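Local atomic coordinates of CalS10 (Micromonospora echinospora, PDB entry 6UK5), a protein that binds S-adenosylmethionine and probably methylates an amino pentose during the biosynthesis of calicheamicin. Residues Ala42-Arg47 with Glu70-Arg75. Sequence-based numbering, arbitrary orientation.
Sequences ADVADR and ETFATR
The guanidinium of Arg-75 has the methyl of Ala-45 over one face, with Ala-45 CB 3.8 Å from Arg-75 CZ, and the carboxylate of Asp-46 at its edge. The Phe-72 ring meets the other helix by its edge. Val-44 CG1 lies 3.5 Å from Phe-72 CZ, near the ring plane, and the backbone N of Ala-45 faces the same rim. Val-44 turns CG1 anti to its backbone N (chi1 170°), and this branch does the touching. Thr-119 of strand 115-120 packs against both side chains from the sheet.

On the outer side a salt bridge joins the two segments. Arg-75 NH2 gives a nearly straight hydrogen bond of 2.7 Å to Asp-46 OD1. The oxygen lies in the guanidinium plane, but the carboxylate plane is turned 54° from it. A methionine in place of Arg-75 would probably leave the Asp-46 carboxylate without its charged mate on this side. Toward the Ala-42 end, Thr-71 CG2 lies 4.2 Å from Ala-42 N, while Thr-71 OG1 is hydrogen-bonded to His-38 ND1, in the same helix as Ala-42.

The nearest atoms of the Phe-72 side chain and S-adenosylmethionine are about 8 Å apart. The contact packs helix 37-51 against helix 67-73 and Arg-75, beside the parallel strands of a Rossmann-like, S-adenosylmethionine-dependent methyltransferase fold. Helix 67-73 follows strand 57-61, consistent with the strand-turn-helix of such folds.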
loop_
_atom_site.group_PDB
_atom_site.type_symbol
_atom_site.label_atom_id
_atom_site.label_comp_id
_atom_site.label_asym_id
_atom_site.label_seq_id
_atom_site.Cartn_x
_atom_site.Cartn_y
_atom_site.Cartn_z
ATOM N N ALA A 42 -1.339 -24.021 18.217
ATOM C CA ALA A 42 -2.230 -24.739 19.123
ATOM C C ALA A 42 -2.657 -26.075 18.528
ATOM O O ALA A 42 -2.602 -27.114 19.198
ATOM C CB ALA A 42 -3.452 -23.876 19.440
ATOM N N ASP A 43 -3.100 -26.067 17.268
ATOM C CA ASP A 43 -3.482 -27.313 16.611
ATOM C C ASP A 43 -2.301 -28.274 16.541
ATOM O O ASP A 43 -2.442 -29.469 16.829
ATOM C CB ASP A 43 -4.017 -27.022 15.210
ATOM C CG ASP A 43 -4.357 -28.283 14.443
ATOM O OD1 ASP A 43 -4.559 -29.337 15.081
ATOM O OD2 ASP A 43 -4.410 -28.222 13.199
ATOM N N VAL A 44 -1.127 -27.767 16.161
ATOM C CA VAL A 44 0.064 -28.608 16.112
ATOM C C VAL A 44 0.340 -29.204 17.486
ATOM O O VAL A 44 0.676 -30.388 17.612
ATOM C CB VAL A 44 1.269 -27.799 15.594
ATOM C CG1 VAL A 44 2.562 -28.588 15.764
ATOM C CG2 VAL A 44 1.064 -27.405 14.141
ATOM N N ALA A 45 0.199 -28.393 18.537
ATOM C CA ALA A 45 0.456 -28.882 19.888
ATOM C C ALA A 45 -0.509 -29.998 20.269
ATOM O O ALA A 45 -0.105 -31.001 20.867
ATOM C CB ALA A 45 0.357 -27.726 20.883
ATOM N N ASP A 46 -1.791 -29.846 19.928
ATOM C CA ASP A 46 -2.761 -30.892 20.230
ATOM C C ASP A 46 -2.372 -32.219 19.587
ATOM O O ASP A 46 -2.503 -33.280 20.207
ATOM C CB ASP A 46 -4.156 -30.470 19.770
ATOM C CG ASP A 46 -4.730 -29.342 20.603
ATOM O OD1 ASP A 46 -4.146 -29.023 21.660
ATOM O OD2 ASP A 46 -5.770 -28.778 20.203
ATOM N N ARG A 47 -1.897 -32.181 18.339
ATOM C CA ARG A 47 -1.574 -33.417 17.633
ATOM C C ARG A 47 -0.310 -34.057 18.187
ATOM O O ARG A 47 -0.217 -35.288 18.271
ATOM C CB ARG A 47 -1.414 -33.137 16.142
ATOM C CG ARG A 47 -2.721 -32.939 15.406
ATOM C CD ARG A 47 -2.474 -32.495 13.978
ATOM N NE ARG A 47 -3.509 -31.569 13.527
ATOM C CZ ARG A 47 -4.597 -31.914 12.844
ATOM N NH1 ARG A 47 -4.814 -33.180 12.504
ATOM N NH2 ARG A 47 -5.472 -30.982 12.495
ATOM N N GLU A 70 6.103 -18.765 20.184
ATOM C CA GLU A 70 5.446 -18.020 21.252
ATOM C C GLU A 70 4.297 -18.812 21.862
ATOM O O GLU A 70 4.142 -18.852 23.088
ATOM C CB GLU A 70 4.935 -16.680 20.720
ATOM C CG GLU A 70 4.306 -15.806 21.793
ATOM C CD GLU A 70 4.148 -14.365 21.362
ATOM O OE1 GLU A 70 3.120 -14.045 20.734
ATOM O OE2 GLU A 70 5.054 -13.553 21.645
ATOM N N THR A 71 3.481 -19.453 21.025
ATOM C CA THR A 71 2.362 -20.232 21.541
ATOM C C THR A 71 2.799 -21.623 21.986
ATOM O O THR A 71 2.198 -22.187 22.907
ATOM C CB THR A 71 1.255 -20.323 20.491
ATOM O OG1 THR A 71 0.761 -19.008 20.206
ATOM C CG2 THR A 71 0.103 -21.174 21.004
ATOM N N PHE A 72 3.822 -22.198 21.347
ATOM C CA PHE A 72 4.323 -23.494 21.794
ATOM C C PHE A 72 4.828 -23.420 23.230
ATOM O O PHE A 72 4.677 -24.376 24.001
ATOM C CB PHE A 72 5.436 -23.987 20.865
ATOM C CG PHE A 72 4.940 -24.614 19.586
ATOM C CD1 PHE A 72 5.497 -24.266 18.367
ATOM C CD2 PHE A 72 3.930 -25.566 19.606
ATOM C CE1 PHE A 72 5.049 -24.845 17.192
ATOM C CE2 PHE A 72 3.478 -26.146 18.435
ATOM C CZ PHE A 72 4.040 -25.786 17.227
ATOM N N ALA A 73 5.440 -22.290 23.609
ATOM C CA ALA A 73 5.992 -22.163 24.954
ATOM C C ALA A 73 4.906 -22.248 26.019
ATOM O O ALA A 73 5.142 -22.786 27.107
ATOM C CB ALA A 73 6.758 -20.844 25.088
ATOM N N THR A 74 3.709 -21.733 25.724
ATOM C CA THR A 74 2.586 -21.845 26.646
ATOM C C THR A 74 2.070 -23.273 26.768
ATOM O O THR A 74 1.258 -23.547 27.658
ATOM C CB THR A 74 1.430 -20.945 26.200
ATOM O OG1 THR A 74 0.703 -21.587 25.144
ATOM C CG2 THR A 74 1.948 -19.597 25.706
ATOM N N ARG A 75 2.521 -24.181 25.902
ATOM C CA ARG A 75 1.989 -25.533 25.822
ATOM C C ARG A 75 3.008 -26.615 26.152
ATOM O O ARG A 75 2.602 -27.724 26.514
ATOM C CB ARG A 75 1.425 -25.782 24.412
ATOM C CG ARG A 75 0.303 -24.813 24.027
ATOM C CD ARG A 75 -0.991 -25.080 24.784
ATOM N NE ARG A 75 -1.421 -26.470 24.657
ATOM C CZ ARG A 75 -2.162 -26.935 23.654
ATOM N NH1 ARG A 75 -2.568 -26.125 22.683
ATOM N NH2 ARG A 75 -2.499 -28.214 23.619
#